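Peptidase M16 inactive domain family protein (Pseudomonas fluorescens, PDB 3GWB) belongs to the M16 metallopeptidase family and is probably a catalytically inactive member of it. Local coordinates at residues A[57-62]-A[186-191]; A[63-68]-A[130-135]; A[73-78]-A[112-117]. One frame throughout, in Å; residues are numbered along the deposited sequence.

Overall arrangement
All three contacts lie in the N-terminal half of the chain, on the same side of its centre. Along the sequence they are nested: contact 3 falls inside the loop closed by contact 2, and contact 2 inside that of contact 1. Helix 55-62 of contact 1 is followed in the chain by the short strand 66-67 of contact 2, and helix 105-120 of contact 3 by helix 126-143 of contact 2. Centres of contacts 1 and 3 are 18 Å apart and the two do not touch. Contact 2, 12 and 14 Å from them between centres, touches both: Ile132 meets Leu58 and Met62, while Gly66 and Val67 meet Ile75 and Glu117.

Contact 1: A[57-62]-A[186-191]; sequences LLTNAM and AFHAKA
Thr59 reaches from helix 55-62 to both Phe187 and His188 of helix 181-191. The backbones are close here, with 6.8 Å between Thr59 CA and His188 CA, so a short side chain spans the interface. Thr59 OG1 lies 3.4 Å from Phe187 CD2, approaching the ring obliquely, and Thr59 CB meets the same ring atom. Thr59 CG2, anti to its backbone N, is shared between the Phe187 ring and His188 CB, the latter at 4.0 Å, and sits near the plane of the imidazole, at its edge. The hydroxyl stands anti to the carbonyl carbon (chi1 -58°), a setting that directs OG1 back along its own helix to a hydrogen bond with Val55 O; the polar atom is therefore satisfied although buried. With an alanine here, OG1 and CG2 are gone, and Phe187 CD2 and His188 CB would probably face a small gap while Val55 O lost its hydroxyl partner.

By sequence, helix 55-62 probably corresponds to the helix that carries the zinc-binding HXXEH motif in active M16 peptidases; Leu57, Asn60 and Ala61 stand where the first histidine, the glutamate and the second histidine would be expected, consistent with an inactive domain.

Within helix 181-191, Ala191 CB one turn on covers one face of the Phe187 ring, 3.5 Å above its plane and offset toward the rim. His188 is fixed at its far end as well: NE2 is hydrogen-bonded to Val119 O, and the imidazole stacks with Tyr192. The contrast comes on the exposed side of helix 181-191, where Ala186, Ala189 and Lys190 make no contact with residues 57-62.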
loop_
_atom_site.group_PDB
_atom_site.type_symbol
_atom_site.label_atom_id
_atom_site.label_comp_id
_atom_site.label_asym_id
_atom_site.label_seq_id
_atom_site.Cartn_x
_atom_site.Cartn_y
_atom_site.Cartn_z
ATOM N N LEU A 57 17.889 -6.578 2.026
ATOM C CA LEU A 57 16.499 -6.446 1.635
ATOM C C LEU A 57 16.059 -7.629 0.776
ATOM O O LEU A 57 14.946 -8.139 0.916
ATOM C CB LEU A 57 16.303 -5.124 0.896
ATOM C CG LEU A 57 14.897 -4.532 0.988
ATOM C CD1 LEU A 57 14.990 -3.029 1.259
ATOM C CD2 LEU A 57 14.130 -4.827 -0.294
ATOM N N LEU A 58 16.945 -8.079 -0.102
ATOM C CA LEU A 58 16.625 -9.201 -0.972
ATOM C C LEU A 58 16.431 -10.485 -0.168
ATOM O O LEU A 58 15.519 -11.265 -0.437
ATOM C CB LEU A 58 17.739 -9.376 -2.004
ATOM C CG LEU A 58 17.487 -10.289 -3.203
ATOM C CD1 LEU A 58 16.138 -9.985 -3.846
ATOM C CD2 LEU A 58 18.627 -10.090 -4.207
ATOM N N THR A 59 17.284 -10.707 0.824
ATOM C CA THR A 59 17.170 -11.905 1.641
ATOM C C THR A 59 15.832 -11.881 2.376
ATOM O O THR A 59 15.113 -12.880 2.407
ATOM C CB THR A 59 18.318 -12.006 2.685
ATOM O OG1 THR A 59 19.583 -12.004 2.016
ATOM C CG2 THR A 59 18.203 -13.306 3.488
ATOM N N ASN A 60 15.491 -10.735 2.956
ATOM C CA ASN A 60 14.242 -10.614 3.694
ATOM C C ASN A 60 13.012 -10.815 2.815
ATOM O O ASN A 60 12.001 -11.353 3.260
ATOM C CB ASN A 60 14.171 -9.252 4.390
ATOM C CG ASN A 60 12.918 -9.097 5.226
ATOM O OD1 ASN A 60 11.900 -8.597 4.752
ATOM N ND2 ASN A 60 12.981 -9.543 6.472
ATOM N N ALA A 61 13.106 -10.392 1.562
ATOM C CA ALA A 61 11.997 -10.526 0.631
ATOM C C ALA A 61 11.834 -11.961 0.153
ATOM O O ALA A 61 10.729 -12.378 -0.193
ATOM C CB ALA A 61 12.218 -9.611 -0.572
HETATM N N MSE A 62 12.930 -12.713 0.139
HETATM C CA MSE A 62 12.901 -14.099 -0.333
HETATM C C MSE A 62 12.486 -15.149 0.704
HETATM O O MSE A 62 12.292 -16.315 0.358
HETATM C CB MSE A 62 14.276 -14.468 -0.903
HETATM C CG MSE A 62 14.666 -13.730 -2.196
HETATM SE SE MSE A 62 13.877 -14.430 -3.662
HETATM C CE MSE A 62 14.663 -16.067 -3.669
ATOM N N ALA A 186 24.489 -17.251 2.708
ATOM C CA ALA A 186 25.500 -16.865 3.684
ATOM C C ALA A 186 25.023 -15.705 4.553
ATOM O O ALA A 186 25.279 -15.686 5.759
ATOM C CB ALA A 186 26.790 -16.488 2.973
ATOM N N PHE A 187 24.346 -14.730 3.947
ATOM C CA PHE A 187 23.838 -13.593 4.712
ATOM C C PHE A 187 22.795 -14.069 5.721
ATOM O O PHE A 187 22.792 -13.642 6.874
ATOM C CB PHE A 187 23.198 -12.543 3.802
ATOM C CG PHE A 187 22.724 -11.323 4.540
ATOM C CD1 PHE A 187 23.641 -10.392 5.022
ATOM C CD2 PHE A 187 21.373 -11.140 4.826
ATOM C CE1 PHE A 187 23.220 -9.292 5.763
ATOM C CE2 PHE A 187 20.941 -10.037 5.570
ATOM C CZ PHE A 187 21.866 -9.121 6.044
ATOM N N HIS A 188 21.904 -14.950 5.276
ATOM C CA HIS A 188 20.853 -15.492 6.138
ATOM C C HIS A 188 21.417 -16.259 7.338
ATOM O O HIS A 188 20.945 -16.097 8.463
ATOM C CB HIS A 188 19.935 -16.405 5.318
ATOM C CG HIS A 188 18.768 -16.942 6.086
ATOM N ND1 HIS A 188 18.801 -18.156 6.738
ATOM C CD2 HIS A 188 17.553 -16.410 6.346
ATOM C CE1 HIS A 188 17.656 -18.347 7.370
ATOM N NE2 HIS A 188 16.882 -17.300 7.148
ATOM N N ALA A 189 22.433 -17.085 7.097
ATOM C CA ALA A 189 23.041 -17.879 8.166
ATOM C C ALA A 189 23.699 -16.985 9.219
ATOM O O ALA A 189 23.785 -17.339 10.401
ATOM C CB ALA A 189 24.072 -18.836 7.574
ATOM N N LYS A 190 24.152 -15.821 8.777
ATOM C CA LYS A 190 24.811 -14.858 9.647
ATOM C C LYS A 190 23.866 -13.864 10.329
ATOM O O LYS A 190 23.921 -13.672 11.545
ATOM C CB LYS A 190 25.844 -14.071 8.833
ATOM C CG LYS A 190 26.476 -12.899 9.571
ATOM C CD LYS A 190 27.624 -12.270 8.768
ATOM C CE LYS A 190 27.136 -11.538 7.530
ATOM N NZ LYS A 190 26.278 -10.374 7.904
ATOM N N ALA A 191 23.001 -13.237 9.537
ATOM C CA ALA A 191 22.090 -12.214 10.048
ATOM C C ALA A 191 20.788 -12.717 10.653
ATOM O O ALA A 191 20.174 -12.032 11.473
ATOM C CB ALA A 191 21.795 -11.199 8.938
#

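Contact 2: A[63-68]-A[130-135]; sequences LNEGVA and ARIKNQ
Backbones stay well apart in this contact, Glu65 CA and Ile132 CA being the nearest pair at 9.8 Å, so the link between turn and helix is made by side chains. Glu65 and Arg131 form a salt bridge in which the guanidinium grips end-on with two nitrogens, one for each carboxylate oxygen. Arg131 NH1 donates to Glu65 OE1 at 3.0 Å, and Arg131 NH2 to Glu65 OE2 at 2.9 Å with an N-H...O angle of 156°. A third, weak bond runs from NH2 to OE1. Both oxygens lie close to the guanidinium plane, yet the carboxylate is turned 50° against it and is met from above its own plane. The bend of Arg131 at chi3 (79°) swings the guanidinium toward the buried Glu65 from an otherwise exposed residue. OE1 has a second partner in Ser128 OG. Ile132 CD1 adds an apolar neighbour 4.3 Å from Glu65 OE2.

Glu65 also packs on Val72 of helix 72-80, and Ile132 on helix 55-62 through Leu58 and Met62. Strand 66-67 pairs with strand 70-71, while Asn134 of helix 126-143 bonds to Arg290 and Tyr297 of the second subunit.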
loop_
_atom_site.group_PDB
_atom_site.type_symbol
_atom_site.label_atom_id
_atom_site.label_comp_id
_atom_site.label_asym_id
_atom_site.label_seq_id
_atom_site.Cartn_x
_atom_site.Cartn_y
_atom_site.Cartn_z
ATOM N N LEU A 63 12.336 -14.743 1.962
ATOM C CA LEU A 63 11.974 -15.678 3.024
ATOM C C LEU A 63 10.754 -16.530 2.713
ATOM O O LEU A 63 10.824 -17.760 2.757
ATOM C CB LEU A 63 11.741 -14.929 4.342
ATOM C CG LEU A 63 12.917 -14.117 4.902
ATOM C CD1 LEU A 63 12.496 -13.444 6.199
ATOM C CD2 LEU A 63 14.117 -15.026 5.148
ATOM N N ASN A 64 9.637 -15.886 2.392
ATOM C CA ASN A 64 8.411 -16.626 2.110
ATOM C C ASN A 64 8.210 -16.988 0.644
ATOM O O ASN A 64 7.080 -17.227 0.215
ATOM C CB ASN A 64 7.195 -15.845 2.615
ATOM C CG ASN A 64 6.858 -14.669 1.734
ATOM O OD1 ASN A 64 7.735 -14.081 1.104
ATOM N ND2 ASN A 64 5.581 -14.309 1.693
ATOM N N GLU A 65 9.299 -17.021 -0.122
ATOM C CA GLU A 65 9.233 -17.385 -1.534
ATOM C C GLU A 65 9.360 -18.892 -1.710
ATOM O O GLU A 65 9.178 -19.404 -2.815
ATOM C CB GLU A 65 10.347 -16.700 -2.334
ATOM C CG GLU A 65 10.111 -15.231 -2.602
ATOM C CD GLU A 65 8.837 -14.970 -3.393
ATOM O OE1 GLU A 65 8.551 -15.719 -4.357
ATOM O OE2 GLU A 65 8.123 -14.000 -3.061
ATOM N N GLY A 66 9.688 -19.599 -0.627
ATOM C CA GLY A 66 9.819 -21.040 -0.720
ATOM C C GLY A 66 10.523 -21.736 0.432
ATOM O O GLY A 66 11.437 -21.189 1.051
ATOM N N VAL A 67 10.069 -22.948 0.728
ATOM C CA VAL A 67 10.669 -23.782 1.764
ATOM C C VAL A 67 10.683 -25.184 1.168
ATOM O O VAL A 67 10.142 -25.395 0.081
ATOM C CB VAL A 67 9.851 -23.779 3.079
ATOM C CG1 VAL A 67 9.761 -22.354 3.629
ATOM C CG2 VAL A 67 8.472 -24.356 2.845
ATOM N N ALA A 68 11.303 -26.132 1.862
ATOM C CA ALA A 68 11.381 -27.507 1.377
ATOM C C ALA A 68 10.037 -28.036 0.874
ATOM O O ALA A 68 9.074 -28.144 1.638
ATOM C CB ALA A 68 11.918 -28.420 2.484
ATOM N N ALA A 130 14.854 -14.225 -9.579
ATOM C CA ALA A 130 14.841 -13.547 -10.863
ATOM C C ALA A 130 13.646 -12.601 -10.898
ATOM O O ALA A 130 13.747 -11.478 -11.383
ATOM C CB ALA A 130 14.747 -14.572 -11.988
ATOM N N ARG A 131 12.518 -13.055 -10.366
ATOM C CA ARG A 131 11.312 -12.236 -10.349
ATOM C C ARG A 131 11.495 -11.004 -9.464
ATOM O O ARG A 131 11.089 -9.904 -9.834
ATOM C CB ARG A 131 10.125 -13.051 -9.839
ATOM C CG ARG A 131 8.784 -12.426 -10.152
ATOM C CD ARG A 131 7.652 -13.110 -9.401
ATOM N NE ARG A 131 7.580 -12.676 -8.007
ATOM C CZ ARG A 131 7.773 -13.468 -6.955
ATOM N NH1 ARG A 131 8.059 -14.758 -7.128
ATOM N NH2 ARG A 131 7.674 -12.971 -5.727
ATOM N N ILE A 132 12.105 -11.197 -8.297
ATOM C CA ILE A 132 12.334 -10.097 -7.364
ATOM C C ILE A 132 13.345 -9.098 -7.909
ATOM O O ILE A 132 13.131 -7.887 -7.815
ATOM C CB ILE A 132 12.831 -10.612 -5.990
ATOM C CG1 ILE A 132 11.835 -11.627 -5.427
ATOM C CG2 ILE A 132 12.968 -9.451 -5.010
ATOM C CD1 ILE A 132 10.436 -11.091 -5.277
ATOM N N LYS A 133 14.446 -9.597 -8.472
ATOM C CA LYS A 133 15.460 -8.711 -9.038
ATOM C C LYS A 133 14.852 -7.883 -10.159
ATOM O O LYS A 133 15.169 -6.704 -10.303
ATOM C CB LYS A 133 16.644 -9.494 -9.607
ATOM C CG LYS A 133 17.505 -10.196 -8.573
ATOM C CD LYS A 133 18.799 -10.672 -9.216
ATOM C CE LYS A 133 19.699 -11.378 -8.223
ATOM N NZ LYS A 133 21.003 -11.733 -8.841
ATOM N N ASN A 134 13.983 -8.508 -10.952
ATOM C CA ASN A 134 13.328 -7.826 -12.071
ATOM C C ASN A 134 12.463 -6.669 -11.577
ATOM O O ASN A 134 12.461 -5.592 -12.173
ATOM C CB ASN A 134 12.461 -8.806 -12.869
ATOM C CG ASN A 134 11.930 -8.198 -14.161
ATOM O OD1 ASN A 134 12.667 -8.038 -15.134
ATOM N ND2 ASN A 134 10.649 -7.843 -14.168
ATOM N N GLN A 135 11.727 -6.882 -10.489
ATOM C CA GLN A 135 10.888 -5.816 -9.967
ATOM C C GLN A 135 11.703 -4.765 -9.215
ATOM O O GLN A 135 11.292 -3.607 -9.128
ATOM C CB GLN A 135 9.758 -6.381 -9.097
ATOM C CG GLN A 135 10.158 -7.436 -8.097
ATOM C CD GLN A 135 8.947 -8.066 -7.419
ATOM O OE1 GLN A 135 8.124 -8.719 -8.068
ATOM N NE2 GLN A 135 8.831 -7.866 -6.110
#

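Contact 3: A[73-78]-A[112-117]; sequences GAIAQG and LKLFAE
The flat groups that Leu114 meets across this contact are main-chain carbonyls: its CD2 methyl lies over one face of the Gly78 carbonyl group, 3.8 Å from Gly78 C, and touches Ile75 O, likewise at 3.8 Å. The one aromatic ring of the two segments, that of Phe115, belongs to a side chain directed away from helix 72-80. Leu114 thus acts alone from helix 105-120. Its CG is anti to the backbone N (chi1 174°), which extends the branched end toward the other helix, and its second methyl, CD1, meets Ile75 CG2 at 4.3 Å. Gly78 permits the approach. A beta carbon modelled on Gly78 would point at Leu114 and clash with its CD2, so the lack of a side chain at Gly78 is consistent with the approach of 7.7 Å between Gly78 CA and Leu114 CA. No hydrogen bond crosses; the contact is purely van der Waals.

Helix 72-80 lies beside helix 105-120, which packs on strands 35-42 and 95-102 of the mixed sheet through Leu112 and Phe115. Leu112 and Ala116 also touch helix 207-220, and Val67 of strand 66-67 packs against Ile75 and Glu117.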
loop_
_atom_site.group_PDB
_atom_site.type_symbol
_atom_site.label_atom_id
_atom_site.label_comp_id
_atom_site.label_asym_id
_atom_site.label_seq_id
_atom_site.Cartn_x
_atom_site.Cartn_y
_atom_site.Cartn_z
ATOM N N GLY A 73 3.319 -19.665 -3.792
ATOM C CA GLY A 73 1.873 -19.764 -3.682
ATOM C C GLY A 73 1.418 -20.748 -2.620
ATOM O O GLY A 73 0.416 -20.523 -1.947
ATOM N N ALA A 74 2.153 -21.845 -2.468
ATOM C CA ALA A 74 1.814 -22.865 -1.482
ATOM C C ALA A 74 1.938 -22.301 -0.065
ATOM O O ALA A 74 1.078 -22.535 0.788
ATOM C CB ALA A 74 2.726 -24.069 -1.647
ATOM N N ILE A 75 3.011 -21.558 0.183
ATOM C CA ILE A 75 3.226 -20.965 1.498
ATOM C C ILE A 75 2.110 -19.958 1.801
ATOM O O ILE A 75 1.536 -19.953 2.893
ATOM C CB ILE A 75 4.600 -20.267 1.545
ATOM C CG1 ILE A 75 5.706 -21.312 1.399
ATOM C CG2 ILE A 75 4.762 -19.483 2.855
ATOM C CD1 ILE A 75 7.090 -20.713 1.175
ATOM N N ALA A 76 1.785 -19.123 0.822
ATOM C CA ALA A 76 0.742 -18.122 0.998
ATOM C C ALA A 76 -0.610 -18.748 1.348
ATOM O O ALA A 76 -1.302 -18.285 2.257
ATOM C CB ALA A 76 0.617 -17.292 -0.262
ATOM N N GLN A 77 -0.985 -19.802 0.629
ATOM C CA GLN A 77 -2.257 -20.456 0.880
ATOM C C GLN A 77 -2.195 -21.136 2.234
ATOM O O GLN A 77 -3.195 -21.219 2.949
ATOM C CB GLN A 77 -2.560 -21.477 -0.218
ATOM C CG GLN A 77 -2.542 -20.883 -1.613
ATOM C CD GLN A 77 -3.419 -21.645 -2.586
ATOM O OE1 GLN A 77 -3.339 -22.873 -2.685
ATOM N NE2 GLN A 77 -4.262 -20.919 -3.317
ATOM N N GLY A 78 -1.005 -21.612 2.585
ATOM C CA GLY A 78 -0.824 -22.267 3.862
ATOM C C GLY A 78 -1.223 -21.375 5.023
ATOM O O GLY A 78 -1.944 -21.808 5.920
ATOM N N LEU A 112 2.485 -21.809 13.086
ATOM C CA LEU A 112 3.809 -21.536 13.640
ATOM C C LEU A 112 4.878 -22.436 13.039
ATOM O O LEU A 112 6.026 -22.019 12.876
ATOM C CB LEU A 112 3.785 -21.678 15.162
ATOM C CG LEU A 112 3.041 -20.540 15.862
ATOM C CD1 LEU A 112 2.697 -20.963 17.281
ATOM C CD2 LEU A 112 3.892 -19.274 15.843
ATOM N N LYS A 113 4.507 -23.670 12.715
ATOM C CA LYS A 113 5.452 -24.593 12.097
ATOM C C LYS A 113 5.834 -24.069 10.722
ATOM O O LYS A 113 6.998 -24.138 10.323
ATOM C CB LYS A 113 4.845 -25.987 11.951
ATOM C CG LYS A 113 4.699 -26.731 13.259
ATOM C CD LYS A 113 4.222 -28.163 13.030
ATOM C CE LYS A 113 5.231 -28.966 12.222
ATOM N NZ LYS A 113 4.806 -30.392 12.055
ATOM N N LEU A 114 4.852 -23.539 9.998
ATOM C CA LEU A 114 5.109 -22.991 8.672
ATOM C C LEU A 114 5.950 -21.721 8.795
ATOM O O LEU A 114 6.890 -21.507 8.027
ATOM C CB LEU A 114 3.787 -22.680 7.957
ATOM C CG LEU A 114 3.866 -21.972 6.598
ATOM C CD1 LEU A 114 4.764 -22.759 5.640
ATOM C CD2 LEU A 114 2.458 -21.826 6.027
ATOM N N PHE A 115 5.605 -20.881 9.765
ATOM C CA PHE A 115 6.326 -19.634 10.002
ATOM C C PHE A 115 7.797 -19.899 10.344
ATOM O O PHE A 115 8.692 -19.242 9.817
ATOM C CB PHE A 115 5.673 -18.858 11.145
ATOM C CG PHE A 115 6.330 -17.534 11.439
ATOM C CD1 PHE A 115 6.173 -16.458 10.574
ATOM C CD2 PHE A 115 7.123 -17.373 12.572
ATOM C CE1 PHE A 115 6.783 -15.230 10.838
ATOM C CE2 PHE A 115 7.741 -16.147 12.847
ATOM C CZ PHE A 115 7.578 -15.079 11.975
ATOM N N ALA A 116 8.038 -20.857 11.235
ATOM C CA ALA A 116 9.403 -21.193 11.630
ATOM C C ALA A 116 10.201 -21.653 10.411
ATOM O O ALA A 116 11.358 -21.270 10.228
ATOM C CB ALA A 116 9.389 -22.293 12.696
ATOM N N GLU A 117 9.577 -22.481 9.578
ATOM C CA GLU A 117 10.222 -22.989 8.377
ATOM C C GLU A 117 10.561 -21.843 7.422
ATOM O O GLU A 117 11.663 -21.775 6.889
ATOM C CB GLU A 117 9.304 -23.995 7.674
ATOM C CG GLU A 117 9.923 -24.662 6.453
ATOM C CD GLU A 117 10.614 -25.979 6.771
ATOM O OE1 GLU A 117 9.931 -26.916 7.241
ATOM O OE2 GLU A 117 11.838 -26.086 6.543
#